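Alpha-fucosidase (Bifidobacterium bifidum, PDB 2EAB) probably hydrolyses alpha-1,2-linked L-fucose from glycans, this chain being the calcium-binding catalytic portion of a larger bifidobacterial protein. Local coordinates at residues 530-535 with 601-606; 752-755 with 761-764. All blocks are in the same frame, centred on the assembly; numbering follows the deposited sequence.

Interaction 1: residues 530-535 with 601-606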
ATOM      1  N   ARG A 530      10.104  15.342 -10.059  1.00  6.97           N
ATOM      2  CA  ARG A 530       8.881  15.348  -9.251  1.00  7.29           C
ATOM      3  C   ARG A 530       9.164  15.074  -7.782  1.00  7.40           C
ATOM      4  O   ARG A 530       8.614  15.746  -6.905  1.00  7.39           O
ATOM      5  CB  ARG A 530       7.874  14.336  -9.790  1.00  7.67           C
ATOM      6  CG  ARG A 530       7.317  14.719 -11.139  1.00  7.72           C
ATOM      7  CD  ARG A 530       6.549  13.584 -11.746  1.00  8.41           C
ATOM      8  NE  ARG A 530       5.254  13.387 -11.098  1.00  8.16           N
ATOM      9  CZ  ARG A 530       4.488  12.314 -11.281  1.00  8.23           C
ATOM     10  NH1 ARG A 530       4.894  11.331 -12.073  1.00  8.45           N
ATOM     11  NH2 ARG A 530       3.316  12.216 -10.669  1.00  8.49           N
ATOM     12  N   VAL A 531      10.020  14.096  -7.503  1.00  7.36           N
ATOM     13  CA  VAL A 531      10.302  13.746  -6.111  1.00  7.75           C
ATOM     14  C   VAL A 531      11.157  14.826  -5.459  1.00  7.43           C
ATOM     15  O   VAL A 531      10.982  15.140  -4.282  1.00  7.39           O
ATOM     16  CB  VAL A 531      10.908  12.320  -5.938  1.00  8.15           C
ATOM     17  CG1 VAL A 531      10.042  11.280  -6.630  1.00  9.28           C
ATOM     18  CG2 VAL A 531      12.336  12.236  -6.458  1.00  8.76           C
ATOM     19  N   TYR A 532      12.074  15.411  -6.226  1.00  7.25           N
ATOM     20  CA  TYR A 532      12.867  16.516  -5.711  1.00  7.11           C
ATOM     21  C   TYR A 532      11.987  17.700  -5.315  1.00  6.96           C
ATOM     22  O   TYR A 532      12.171  18.277  -4.247  1.00  7.10           O
ATOM     23  CB  TYR A 532      13.950  16.967  -6.700  1.00  7.57           C
ATOM     24  CG  TYR A 532      14.667  18.207  -6.218  1.00  7.94           C
ATOM     25  CD1 TYR A 532      15.544  18.147  -5.139  1.00  8.67           C
ATOM     26  CD2 TYR A 532      14.441  19.449  -6.814  1.00  9.28           C
ATOM     27  CE1 TYR A 532      16.186  19.281  -4.665  1.00  9.32           C
ATOM     28  CE2 TYR A 532      15.092  20.597  -6.351  1.00  9.55           C
ATOM     29  CZ  TYR A 532      15.962  20.500  -5.278  1.00  9.37           C
ATOM     30  OH  TYR A 532      16.611  21.611  -4.797  1.00  9.86           O
ATOM     31  N   ALA A 533      11.050  18.073  -6.183  1.00  7.01           N
ATOM     32  CA  ALA A 533      10.154  19.185  -5.880  1.00  7.16           C
ATOM     33  C   ALA A 533       9.404  18.947  -4.562  1.00  6.61           C
ATOM     34  O   ALA A 533       9.351  19.829  -3.708  1.00  6.73           O
ATOM     35  CB  ALA A 533       9.186  19.438  -7.035  1.00  7.59           C
ATOM     36  N   LEU A 534       8.856  17.749  -4.391  1.00  6.47           N
ATOM     37  CA  LEU A 534       8.140  17.408  -3.158  1.00  6.46           C
ATOM     38  C   LEU A 534       9.039  17.457  -1.931  1.00  6.41           C
ATOM     39  O   LEU A 534       8.662  18.010  -0.893  1.00  6.62           O
ATOM     40  CB  LEU A 534       7.500  16.027  -3.269  1.00  6.66           C
ATOM     41  CG  LEU A 534       6.262  15.928  -4.163  1.00  6.50           C
ATOM     42  CD1 LEU A 534       5.973  14.483  -4.533  1.00  7.61           C
ATOM     43  CD2 LEU A 534       5.050  16.564  -3.491  1.00  7.33           C
ATOM     44  N   LEU A 535      10.227  16.872  -2.063  1.00  6.34           N
ATOM     45  CA  LEU A 535      11.171  16.802  -0.951  1.00  6.69           C
ATOM     46  C   LEU A 535      11.723  18.165  -0.579  1.00  6.63           C
ATOM     47  O   LEU A 535      11.936  18.438   0.597  1.00  7.03           O
ATOM     48  CB  LEU A 535      12.313  15.839  -1.268  1.00  6.80           C
ATOM     49  CG  LEU A 535      11.950  14.357  -1.163  1.00  7.18           C
ATOM     50  CD1 LEU A 535      12.966  13.508  -1.892  1.00  8.07           C
ATOM     51  CD2 LEU A 535      11.836  13.927   0.296  1.00  8.06           C
ATOM     52  N   ASP A 601      19.849  24.329  -6.417  1.00 12.19           N
ATOM     53  CA  ASP A 601      19.332  25.324  -5.486  1.00 12.03           C
ATOM     54  C   ASP A 601      20.279  25.579  -4.307  1.00 11.73           C
ATOM     55  O   ASP A 601      20.006  26.437  -3.466  1.00 11.90           O
ATOM     56  CB  ASP A 601      17.937  24.918  -4.990  1.00 12.07           C
ATOM     57  CG  ASP A 601      16.926  24.790  -6.119  1.00 12.52           C
ATOM     58  OD1 ASP A 601      16.932  25.642  -7.035  1.00 13.87           O
ATOM     59  OD2 ASP A 601      16.117  23.837  -6.087  1.00 12.58           O
ATOM     60  N   GLY A 602      21.390  24.844  -4.261  1.00 11.41           N
ATOM     61  CA  GLY A 602      22.395  24.998  -3.201  1.00 11.45           C
ATOM     62  C   GLY A 602      21.827  24.767  -1.810  1.00 11.39           C
ATOM     63  O   GLY A 602      22.032  25.577  -0.903  1.00 11.70           O
ATOM     64  N   LEU A 603      21.112  23.654  -1.647  1.00 11.38           N
ATOM     65  CA  LEU A 603      20.392  23.362  -0.402  1.00 11.31           C
ATOM     66  C   LEU A 603      21.018  22.254   0.446  1.00 11.34           C
ATOM     67  O   LEU A 603      20.687  22.105   1.623  1.00 11.49           O
ATOM     68  CB  LEU A 603      18.917  23.054  -0.696  1.00 11.56           C
ATOM     69  CG  LEU A 603      18.122  24.210  -1.314  1.00 11.98           C
ATOM     70  CD1 LEU A 603      16.700  23.784  -1.638  1.00 12.59           C
ATOM     71  CD2 LEU A 603      18.116  25.441  -0.412  1.00 13.08           C
ATOM     72  N   VAL A 604      21.928  21.487  -0.145  1.00 11.04           N
ATOM     73  CA  VAL A 604      22.605  20.406   0.573  1.00 11.13           C
ATOM     74  C   VAL A 604      23.453  20.963   1.718  1.00 11.27           C
ATOM     75  O   VAL A 604      23.400  20.460   2.844  1.00 11.23           O
ATOM     76  CB  VAL A 604      23.465  19.539  -0.386  1.00 11.22           C
ATOM     77  CG1 VAL A 604      24.340  18.553   0.384  1.00 11.13           C
ATOM     78  CG2 VAL A 604      22.572  18.794  -1.366  1.00 11.78           C
ATOM     79  N   GLY A 605      24.229  22.003   1.422  1.00 11.37           N
ATOM     80  CA  GLY A 605      25.095  22.629   2.411  1.00 11.89           C
ATOM     81  C   GLY A 605      26.126  21.675   2.977  1.00 12.16           C
ATOM     82  O   GLY A 605      26.659  20.816   2.270  1.00 12.02           O
ATOM     83  N   ASN A 606      26.384  21.820   4.272  1.00 12.39           N
ATOM     84  CA  ASN A 606      27.454  21.099   4.948  1.00 12.83           C
ATOM     85  C   ASN A 606      27.267  21.184   6.460  1.00 12.76           C
ATOM     86  O   ASN A 606      26.264  21.724   6.933  1.00 12.34           O
ATOM     87  CB  ASN A 606      28.823  21.665   4.535  1.00 13.22           C
ATOM     88  CG  ASN A 606      28.968  23.147   4.859  1.00 14.29           C
ATOM     89  OD1 ASN A 606      28.558  23.612   5.925  1.00 15.07           O
ATOM     90  ND2 ASN A 606      29.567  23.895   3.938  1.00 16.95           N
TER
HETATM   91  O   HOH W   1      19.276  21.753  -5.260  1.00 11.40           O

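Interaction 2: residues 752-755 with 761-764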
ATOM      1  N   ALA A 752      -4.300 -14.304  10.250  1.00  8.40           N
ATOM      2  CA  ALA A 752      -4.646 -13.009   9.656  1.00  7.77           C
ATOM      3  C   ALA A 752      -5.033 -13.088   8.178  1.00  7.65           C
ATOM      4  O   ALA A 752      -4.981 -12.084   7.459  1.00  7.40           O
ATOM      5  CB  ALA A 752      -3.521 -11.989   9.881  1.00  8.06           C
ATOM      6  N   MET A 753      -5.447 -14.274   7.733  1.00  7.67           N
ATOM      7  CA  MET A 753      -5.918 -14.456   6.367  1.00  7.90           C
ATOM      8  C   MET A 753      -7.294 -15.102   6.344  1.00  8.02           C
ATOM      9  O   MET A 753      -7.509 -16.140   6.978  1.00  8.54           O
ATOM     10  CB  MET A 753      -4.937 -15.325   5.577  1.00  7.97           C
ATOM     11  CG  MET A 753      -3.613 -14.649   5.294  1.00  8.49           C
ATOM     12  SD  MET A 753      -3.789 -13.416   3.998  1.00  9.40           S
ATOM     13  CE  MET A 753      -3.506 -14.453   2.586  1.00 15.86           C
ATOM     14  N   TYR A 754      -8.222 -14.489   5.618  1.00  7.84           N
ATOM     15  CA  TYR A 754      -9.530 -15.085   5.390  1.00  8.00           C
ATOM     16  C   TYR A 754      -9.444 -16.160   4.297  1.00  7.99           C
ATOM     17  O   TYR A 754      -8.394 -16.331   3.662  1.00  7.80           O
ATOM     18  CB  TYR A 754     -10.558 -14.013   5.016  1.00  7.80           C
ATOM     19  CG  TYR A 754     -10.953 -13.042   6.117  1.00  7.31           C
ATOM     20  CD1 TYR A 754     -11.114 -13.464   7.441  1.00  7.90           C
ATOM     21  CD2 TYR A 754     -11.216 -11.702   5.817  1.00  7.26           C
ATOM     22  CE1 TYR A 754     -11.502 -12.566   8.440  1.00  7.80           C
ATOM     23  CE2 TYR A 754     -11.609 -10.799   6.806  1.00  7.74           C
ATOM     24  CZ  TYR A 754     -11.745 -11.234   8.111  1.00  7.52           C
ATOM     25  OH  TYR A 754     -12.124 -10.330   9.082  1.00  7.81           O
ATOM     26  N   ALA A 755     -10.549 -16.868   4.070  1.00  8.31           N
ATOM     27  CA  ALA A 755     -10.600 -17.957   3.086  1.00  8.60           C
ATOM     28  C   ALA A 755     -10.292 -17.512   1.658  1.00  8.50           C
ATOM     29  O   ALA A 755      -9.803 -18.309   0.855  1.00  8.77           O
ATOM     30  CB  ALA A 755     -11.948 -18.672   3.142  1.00  9.09           C
ATOM     31  N   HIS A 761      -7.447  -7.603  10.058  1.00  7.57           N
ATOM     32  CA  HIS A 761      -7.020  -6.888  11.246  1.00  7.97           C
ATOM     33  C   HIS A 761      -7.572  -7.462  12.580  1.00  7.89           C
ATOM     34  O   HIS A 761      -6.836  -7.458  13.555  1.00  8.06           O
ATOM     35  CB  HIS A 761      -7.328  -5.389  11.061  1.00  8.10           C
ATOM     36  CG  HIS A 761      -6.947  -4.518  12.216  1.00  8.10           C
ATOM     37  ND1 HIS A 761      -7.744  -4.371  13.332  1.00  8.46           N
ATOM     38  CD2 HIS A 761      -5.883  -3.700  12.404  1.00  8.22           C
ATOM     39  CE1 HIS A 761      -7.172  -3.522  14.168  1.00  9.29           C
ATOM     40  NE2 HIS A 761      -6.044  -3.097  13.627  1.00  9.75           N
ATOM     41  N   ALA A 762      -8.826  -7.926  12.694  1.00  8.02           N
ATOM     42  CA  ALA A 762      -9.936  -7.821  11.750  1.00  7.79           C
ATOM     43  C   ALA A 762     -10.513  -6.402  11.802  1.00  7.49           C
ATOM     44  O   ALA A 762     -10.236  -5.657  12.743  1.00  7.75           O
ATOM     45  CB  ALA A 762     -11.013  -8.832  12.141  1.00  8.16           C
ATOM     46  N   PRO A 763     -11.328  -6.013  10.801  1.00  7.23           N
ATOM     47  CA  PRO A 763     -11.792  -6.733   9.624  1.00  7.01           C
ATOM     48  C   PRO A 763     -10.754  -6.726   8.497  1.00  6.72           C
ATOM     49  O   PRO A 763      -9.579  -6.411   8.729  1.00  6.78           O
ATOM     50  CB  PRO A 763     -13.033  -5.938   9.227  1.00  6.86           C
ATOM     51  CG  PRO A 763     -12.665  -4.535   9.567  1.00  7.57           C
ATOM     52  CD  PRO A 763     -11.897  -4.650  10.860  1.00  7.56           C
ATOM     53  N   PHE A 764     -11.190  -7.083   7.294  1.00  6.82           N
ATOM     54  CA  PHE A 764     -10.342  -7.031   6.102  1.00  6.75           C
ATOM     55  C   PHE A 764      -9.633  -5.689   6.009  1.00  6.55           C
ATOM     56  O   PHE A 764     -10.281  -4.638   6.066  1.00  6.60           O
ATOM     57  CB  PHE A 764     -11.200  -7.261   4.850  1.00  7.23           C
ATOM     58  CG  PHE A 764     -10.578  -6.779   3.553  1.00  7.13           C
ATOM     59  CD1 PHE A 764      -9.287  -7.141   3.176  1.00  6.86           C
ATOM     60  CD2 PHE A 764     -11.327  -5.999   2.686  1.00  7.38           C
ATOM     61  CE1 PHE A 764      -8.747  -6.697   1.962  1.00  7.51           C
ATOM     62  CE2 PHE A 764     -10.803  -5.564   1.472  1.00  7.30           C
ATOM     63  CZ  PHE A 764      -9.509  -5.907   1.110  1.00  7.35           C
TER

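Interaction 1: residues 530-535 with 601-606
Tyr532 reaches out from helix 525-546 and meets one carboxylate oxygen of Asp601 with its hydroxyl and the ring edge beside it. The phenol donates to the acid, Tyr532 OH lying 2.6 Å from Asp601 OD2, a short hydrogen bond. Asp601 OD2 sits at the edge of the Tyr532 ring, in its plane, 3.4 Å from Tyr532 CE2 and from Tyr532 CZ. The acid accepts on its anti side, with the hydroxyl 20° out of the carboxylate plane, and the two flat groups are turned 24° from each other. The reach depends on Tyr532 having CG anti to the backbone N (chi1 174°), which carries the ring away from the helix across a gap of 10.9 Å between Tyr532 CA and Asp601 CA. A water adds a second link: it donates to Tyr532 OH at 2.7 Å and accepts from Asp601 N at 2.9 Å, so the phenol oxygen is gripped twice and the backbone is tied in along with the side chain. Leu603 contributes a methyl, its CD1 lying 3.8 Å from Tyr532 OH. Lys536 forms a salt bridge to the same Asp601 OD2 and probably steadies its negative charge. Ala594 of helix 577-596 and Lys597 pack on the tyrosine side chain, while Asp599 accepts from the backbone N of both Leu603 and Val604. One direct and one water-mediated hydrogen bond thus join helix 525-546 to the loop after helix 577-596, in the peripheral part of the (alpha/alpha)6 barrel expected of a family 95 glycoside hydrolase.

Interaction 2: residues 752-755 with 761-764
Tyr754 sets its ring edge by Phe764 N and its hydroxyl against Ala762 and Pro763 within the loop joining helices 738-751 and 767-780 of the family 95 catalytic domain, a member of the six-hairpin clan. The buried part is close-fitting. Tyr754 CE2 lies 3.8 Å from Phe764 N, near the ring plane, and 4.1 Å from Phe764 CB. Tyr754 OH touches Ala762 CB at 3.6 Å and Pro763 CA at 3.7 Å, but its hydrogen-bond partner is Thr34 O; Gln48 of helix 42-50 likewise takes up Phe764 N. The Tyr754 ring also stacks with Tyr760. The phenylalanine ring leaves this interface, CG being anti to the backbone N (chi1 160°), and stacks on Phe758 instead. The loose side is at partly exposed His761, whose side chain stays 7.2 Å or more from 752-755. Cis peptide bonds precede Ala762 and Pro763, and within this turn of the chain His761 N bonds Pro763 O at 2.8 Å. The imidazole, packed edge-to-face with Trp415, turns back on the next residue: His761 ND1 donates to Ala762 O at 2.9 Å, with an N-H...O angle of 149°, from 48° above the carbonyl plane.

Overall arrangement
Interactions 1 and 2 both fall in the family 95 catalytic region but lie on opposite sides of the chain's centre, with their own centres about 41 Å apart and nearest atoms about 25 Å apart. They follow in series along the sequence. The 530-535 with 601-606 contact sits further out, its centre about 26 Å from the chain's centre, tying helix 525-546 to a distant loop. The 752-755 with 761-764 contact is more central, its centre at about 16 Å, and closes one short loop on itself against the N-terminal region. The side chain of Phe764 is about 12 Å from the bound calcium ion. One contact lies toward the periphery of the helical domain, the other where it meets the N-terminal part.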